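PDB 3CTD: putative ATPase, AAA family from Prochlorococcus marinus subsp. pastoris str. CCMP1986, which probably works as a DNA-dependent ATPase of the RarA/MGS1/WRNIP1 subfamily in the response to stalled DNA replication. Local coordinates for residues Phe36-Ala41 against Leu55-Asn60; Ser40-Ser45 against Arg73-Ser78. The protein carries 1 engineered substitution. All blocks are in the same frame, centred on the assembly; numbering follows the deposited sequence.

Interaction 1 of 2, residues Phe36-Ala41 against Leu55-Asn60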
loop_
_atom_site.group_PDB
_atom_site.type_symbol
_atom_site.label_atom_id
_atom_site.label_comp_id
_atom_site.label_asym_id
_atom_site.label_seq_id
_atom_site.Cartn_x
_atom_site.Cartn_y
_atom_site.Cartn_z
ATOM N N PHE B 36 -16.537 -19.563 18.977
ATOM C CA PHE B 36 -16.464 -19.718 17.542
ATOM C C PHE B 36 -17.792 -19.215 16.943
ATOM O O PHE B 36 -17.839 -18.843 15.780
ATOM C CB PHE B 36 -16.015 -21.137 17.123
ATOM N N ASP B 37 -18.838 -19.094 17.755
ATOM C CA ASP B 37 -20.091 -18.437 17.294
ATOM C C ASP B 37 -20.011 -16.896 17.220
ATOM O O ASP B 37 -20.624 -16.250 16.351
ATOM C CB ASP B 37 -21.274 -18.821 18.191
ATOM C CG ASP B 37 -21.641 -20.299 18.089
ATOM O OD1 ASP B 37 -21.382 -20.911 17.032
ATOM O OD2 ASP B 37 -22.203 -20.839 19.065
ATOM N N VAL B 38 -19.301 -16.311 18.179
ATOM C CA VAL B 38 -19.100 -14.874 18.236
ATOM C C VAL B 38 -18.293 -14.442 17.005
ATOM O O VAL B 38 -18.760 -13.622 16.209
ATOM C CB VAL B 38 -18.443 -14.432 19.608
ATOM C CG1 VAL B 38 -18.164 -12.937 19.628
ATOM C CG2 VAL B 38 -19.372 -14.818 20.809
ATOM N N ILE B 39 -17.129 -15.056 16.794
ATOM C CA ILE B 39 -16.329 -14.751 15.600
ATOM C C ILE B 39 -17.150 -14.949 14.318
ATOM O O ILE B 39 -17.035 -14.161 13.367
ATOM C CB ILE B 39 -14.978 -15.518 15.551
ATOM C CG1 ILE B 39 -14.001 -14.848 14.559
ATOM C CG2 ILE B 39 -15.178 -16.979 15.178
ATOM C CD1 ILE B 39 -12.910 -14.002 15.182
ATOM N N SER B 40 -18.017 -15.952 14.310
ATOM C CA SER B 40 -18.928 -16.152 13.183
ATOM C C SER B 40 -19.877 -14.955 12.983
ATOM O O SER B 40 -20.033 -14.412 11.874
ATOM C CB SER B 40 -19.688 -17.480 13.352
ATOM O OG SER B 40 -20.866 -17.507 12.573
ATOM N N ALA B 41 -20.493 -14.497 14.053
ATOM C CA ALA B 41 -21.380 -13.326 13.934
ATOM C C ALA B 41 -20.652 -12.016 13.446
ATOM O O ALA B 41 -21.214 -11.169 12.703
ATOM C CB ALA B 41 -22.119 -13.110 15.262
ATOM N N LEU B 55 -19.031 -3.707 14.900
ATOM C CA LEU B 55 -18.386 -3.175 16.109
ATOM C C LEU B 55 -18.799 -3.890 17.401
ATOM O O LEU B 55 -17.968 -4.166 18.296
ATOM C CB LEU B 55 -18.611 -1.685 16.212
ATOM C CG LEU B 55 -17.876 -0.834 15.206
ATOM C CD1 LEU B 55 -18.420 0.544 15.379
ATOM C CD2 LEU B 55 -16.347 -0.876 15.430
ATOM N N TYR B 56 -20.081 -4.214 17.493
ATOM C CA TYR B 56 -20.586 -4.899 18.669
ATOM C C TYR B 56 -19.912 -6.254 18.846
ATOM O O TYR B 56 -19.378 -6.538 19.935
ATOM C CB TYR B 56 -22.100 -5.010 18.578
ATOM C CG TYR B 56 -22.734 -5.694 19.727
ATOM C CD1 TYR B 56 -23.100 -4.988 20.869
ATOM C CD2 TYR B 56 -22.976 -7.055 19.683
ATOM C CE1 TYR B 56 -23.662 -5.641 21.955
ATOM C CE2 TYR B 56 -23.552 -7.719 20.745
ATOM C CZ TYR B 56 -23.898 -7.017 21.882
ATOM O OH TYR B 56 -24.497 -7.686 22.934
ATOM N N TRP B 57 -19.840 -7.077 17.795
ATOM C CA TRP B 57 -19.165 -8.383 17.975
ATOM C C TRP B 57 -17.667 -8.261 18.170
ATOM O O TRP B 57 -17.074 -9.060 18.877
ATOM C CB TRP B 57 -19.517 -9.404 16.858
ATOM C CG TRP B 57 -21.005 -9.587 16.725
ATOM C CD1 TRP B 57 -21.783 -9.147 15.708
ATOM C CD2 TRP B 57 -21.891 -10.189 17.694
ATOM N NE1 TRP B 57 -23.096 -9.453 15.962
ATOM C CE2 TRP B 57 -23.190 -10.099 17.172
ATOM C CE3 TRP B 57 -21.700 -10.806 18.958
ATOM C CZ2 TRP B 57 -24.323 -10.616 17.857
ATOM C CZ3 TRP B 57 -22.815 -11.314 19.651
ATOM C CH2 TRP B 57 -24.114 -11.208 19.091
ATOM N N LEU B 58 -17.032 -7.271 17.561
ATOM C CA LEU B 58 -15.608 -6.960 17.893
ATOM C C LEU B 58 -15.449 -6.680 19.395
ATOM O O LEU B 58 -14.629 -7.288 20.077
ATOM C CB LEU B 58 -15.074 -5.742 17.088
ATOM C CG LEU B 58 -13.617 -5.365 17.348
ATOM C CD1 LEU B 58 -12.634 -6.528 17.058
ATOM C CD2 LEU B 58 -13.262 -4.198 16.510
ATOM N N ALA B 59 -16.263 -5.767 19.903
ATOM C CA ALA B 59 -16.198 -5.374 21.304
ATOM C C ALA B 59 -16.437 -6.595 22.217
ATOM O O ALA B 59 -15.712 -6.805 23.217
ATOM C CB ALA B 59 -17.227 -4.249 21.567
ATOM N N ASN B 60 -17.445 -7.402 21.863
ATOM C CA ASN B 60 -17.695 -8.650 22.548
ATOM C C ASN B 60 -16.415 -9.449 22.667
ATOM O O ASN B 60 -15.993 -9.826 23.758
ATOM C CB ASN B 60 -18.709 -9.458 21.750
ATOM C CG ASN B 60 -19.089 -10.772 22.436
ATOM O OD1 ASN B 60 -18.230 -11.616 22.786
ATOM N ND2 ASN B 60 -20.379 -10.958 22.620
#
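V38 and A41 pack against W57 and N60 in an antiparallel helix-helix contact. It joins helix 36-47 to helix 51-63 as the two arms of a helical hairpin. The hairpin belongs to the helical bundle in the C-terminal part of this RarA-type AAA protein, not to its ATPase core. The short axes run at 152° to each other and come within 9.1 Å. No hydrogen bond crosses between the segments; the contact is made by van der Waals packing and a CH-pi contact.

W57 and V38 give the largest shares. The W57 indole presents one face to helix 36-47, and the methyl of A41 lies over that face. This is a CH-pi contact: A41 CB sits 3.7 Å from the centroid of the W57 five-membered ring, 8° off the ring normal. On the opposite face lies Y56 CD2, so the indole is held between a methyl and the neighbouring tyrosine. W57 CG lies anti to the carbonyl carbon, which carries the ring out toward A41. On the same side of the ring as the A41 methyl, W57 CD1 lies 3.7 Å from A41 O. That carbonyl oxygen is hydrogen-bonded by S45.

The indole has a polar task as well. Its NE1 is hydrogen-bonded to the backbone oxygen of Y173 of the second subunit, so the ring serves both the hairpin and the assembly. With an alanine in place of W57, the A41 methyl would probably lose its aromatic face and the Y173 oxygen its indole donor.

V38 lies one turn before A41. It comes at N60 from the opposite direction, and its CG1 also lies obliquely against the indole, 4.2 Å from W57 CE3. CG1 is anti to the backbone N (chi1 177°), and this branch makes the approach to the amide: V38 CG1 lies 3.4 Å from N60 OD1.

Interaction 2 of 2, residues Ser40-Ser45 against Arg73-Ser78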
loop_
_atom_site.group_PDB
_atom_site.type_symbol
_atom_site.label_atom_id
_atom_site.label_comp_id
_atom_site.label_asym_id
_atom_site.label_seq_id
_atom_site.Cartn_x
_atom_site.Cartn_y
_atom_site.Cartn_z
ATOM N N SER B 40 -18.017 -15.952 14.310
ATOM C CA SER B 40 -18.928 -16.152 13.183
ATOM C C SER B 40 -19.877 -14.955 12.983
ATOM O O SER B 40 -20.033 -14.412 11.874
ATOM C CB SER B 40 -19.688 -17.480 13.352
ATOM O OG SER B 40 -20.866 -17.507 12.573
ATOM N N ALA B 41 -20.493 -14.497 14.053
ATOM C CA ALA B 41 -21.380 -13.326 13.934
ATOM C C ALA B 41 -20.652 -12.016 13.446
ATOM O O ALA B 41 -21.214 -11.169 12.703
ATOM C CB ALA B 41 -22.119 -13.110 15.262
ATOM N N PHE B 42 -19.404 -11.882 13.874
ATOM C CA PHE B 42 -18.477 -10.816 13.455
ATOM C C PHE B 42 -18.232 -10.830 11.935
ATOM O O PHE B 42 -18.486 -9.866 11.236
ATOM C CB PHE B 42 -17.147 -11.026 14.226
ATOM C CG PHE B 42 -16.056 -10.048 13.880
ATOM C CD1 PHE B 42 -16.234 -8.665 14.105
ATOM C CD2 PHE B 42 -14.818 -10.517 13.375
ATOM C CE1 PHE B 42 -15.199 -7.750 13.808
ATOM C CE2 PHE B 42 -13.796 -9.619 13.067
ATOM C CZ PHE B 42 -13.987 -8.213 13.284
ATOM N N ILE B 43 -17.781 -11.954 11.413
ATOM C CA ILE B 43 -17.586 -12.095 9.992
ATOM C C ILE B 43 -18.911 -11.954 9.237
ATOM O O ILE B 43 -18.961 -11.355 8.159
ATOM C CB ILE B 43 -16.916 -13.456 9.700
ATOM C CG1 ILE B 43 -15.549 -13.512 10.408
ATOM C CG2 ILE B 43 -16.786 -13.690 8.204
ATOM C CD1 ILE B 43 -14.633 -12.264 9.943
ATOM N N LYS B 44 -20.007 -12.468 9.782
ATOM C CA LYS B 44 -21.236 -12.334 9.023
ATOM C C LYS B 44 -21.690 -10.914 9.000
ATOM O O LYS B 44 -22.145 -10.470 7.974
ATOM C CB LYS B 44 -22.347 -13.246 9.531
ATOM C CG LYS B 44 -21.913 -14.675 9.692
ATOM C CD LYS B 44 -23.151 -15.539 9.942
ATOM C CE LYS B 44 -22.769 -16.983 10.292
ATOM N NZ LYS B 44 -22.339 -17.695 9.092
ATOM N N SER B 45 -21.546 -10.174 10.101
ATOM C CA SER B 45 -21.881 -8.724 10.087
ATOM C C SER B 45 -21.029 -7.937 9.051
ATOM O O SER B 45 -21.499 -7.021 8.363
ATOM C CB SER B 45 -21.670 -8.121 11.500
ATOM O OG SER B 45 -22.186 -8.968 12.539
ATOM N N ARG B 73 -6.466 -12.716 11.717
ATOM C CA ARG B 73 -6.444 -13.814 10.730
ATOM C C ARG B 73 -7.733 -13.837 9.940
ATOM O O ARG B 73 -7.708 -13.859 8.710
ATOM C CB ARG B 73 -6.231 -15.177 11.403
ATOM C CG ARG B 73 -4.810 -15.701 11.338
ATOM C CD ARG B 73 -4.627 -17.039 12.107
ATOM N NE ARG B 73 -3.700 -16.681 13.162
ATOM C CZ ARG B 73 -3.862 -16.918 14.450
ATOM N NH1 ARG B 73 -4.916 -17.635 14.881
ATOM N NH2 ARG B 73 -2.930 -16.450 15.280
ATOM N N ARG B 74 -8.847 -13.812 10.662
ATOM C CA ARG B 74 -10.156 -13.806 10.056
ATOM C C ARG B 74 -10.440 -12.557 9.275
ATOM O O ARG B 74 -11.110 -12.622 8.267
ATOM C CB ARG B 74 -11.252 -14.042 11.097
ATOM C CG ARG B 74 -11.268 -15.464 11.628
ATOM C CD ARG B 74 -11.626 -16.581 10.586
ATOM N NE ARG B 74 -11.353 -17.902 11.185
ATOM C CZ ARG B 74 -12.225 -18.633 11.920
ATOM N NH1 ARG B 74 -13.478 -18.202 12.133
ATOM N NH2 ARG B 74 -11.843 -19.809 12.445
ATOM N N LEU B 75 -9.927 -11.416 9.719
ATOM C CA LEU B 75 -10.039 -10.209 8.934
ATOM C C LEU B 75 -9.192 -10.301 7.633
ATOM O O LEU B 75 -9.633 -9.837 6.570
ATOM C CB LEU B 75 -9.622 -8.995 9.756
ATOM C CG LEU B 75 -10.507 -8.505 10.910
ATOM C CD1 LEU B 75 -9.751 -7.393 11.623
ATOM C CD2 LEU B 75 -11.770 -7.937 10.326
ATOM N N LEU B 76 -8.003 -10.908 7.694
ATOM C CA LEU B 76 -7.176 -11.020 6.497
ATOM C C LEU B 76 -7.897 -11.933 5.508
ATOM O O LEU B 76 -8.103 -11.562 4.346
ATOM C CB LEU B 76 -5.770 -11.539 6.786
ATOM C CG LEU B 76 -4.769 -10.579 7.468
ATOM C CD1 LEU B 76 -3.594 -11.385 8.086
ATOM C CD2 LEU B 76 -4.246 -9.456 6.559
ATOM N N ILE B 77 -8.306 -13.108 5.988
ATOM C CA ILE B 77 -9.145 -14.024 5.212
ATOM C C ILE B 77 -10.371 -13.371 4.576
ATOM O O ILE B 77 -10.609 -13.505 3.385
ATOM C CB ILE B 77 -9.612 -15.205 6.080
ATOM C CG1 ILE B 77 -8.382 -15.969 6.614
ATOM C CG2 ILE B 77 -10.587 -16.103 5.305
ATOM C CD1 ILE B 77 -8.739 -17.152 7.559
ATOM N N SER B 78 -11.177 -12.692 5.377
ATOM C CA SER B 78 -12.376 -12.076 4.877
ATOM C C SER B 78 -12.052 -10.970 3.829
ATOM O O SER B 78 -12.787 -10.772 2.851
ATOM C CB SER B 78 -13.212 -11.566 6.052
ATOM O OG SER B 78 -13.913 -10.430 5.617
#
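F42 meets L75 and I43 meets R74 where segment 40-45 of helix 36-47 faces segment 73-78 of helix 68-83. The F42 and L75 side chains cross at about a right angle. The far end of the phenyl ring does the touching: F42 CZ is 3.7 Å from L75 CD2, and F42 CE2 is 3.8 Å from the same methyl. The leucine comes in obliquely to the ring. F42 CG is anti to the backbone N (chi1 178°), which extends the ring across to the other helix.

I43 makes the second point of contact with its terminal methyl. I43 CD1 lies 4.0 Å from R74 CB and 3.9 Å from R74 O, so it rests on the base of the arginine and on helix backbone. The same methyl is 4.2 Å from S78 CB, one turn further along. R74 takes part through the start of its chain. The chain bends at chi2 (-65°), and the guanidinium turns away from I43 to pack by I39.

No hydrogen bond links the two segments. The short axes come no nearer than 11.0 Å and are inclined at 32°, with the helices running in roughly the same direction. The gap is bridged by long side chains, and the surface they bury is modest.

Further out, the aromatic and the leucine are set by other helices. F42 also packs on M61 of helix 51-63, and both F42 and L75 touch S117 of helix 110-121. I46, one turn on from F42, packs on L75 and S78 and continues the same seam. K44 of the same helix makes a cation-pi contact with Y158 of the second subunit. The contact thus sits in a helical bundle, with helix 51-63 beside F42, helix 110-121 beside F42, L75 and S78, and helix 90-104 covering L75 and L76.

In the fold
From the N terminus, both contacts start on helix 36-47. Interaction 1 closes the shorter loop, 13 residues that lead into helix 51-63. Interaction 2 closes a longer one of 27 residues, which runs through helix 51-63 to helix 68-83. It starts slightly later and ends later, so the two loops overlap in a staggered way and neither nests in the other. They share S40 and A41. Helix 36-47 packs on both partners, roughly antiparallel to one and running in broadly the same direction as the other. The contacts also touch: W57 CB packs on F42 CA, and I39 reaches R74. Together they tie the first three modelled helices into one unit, and both border the second subunit.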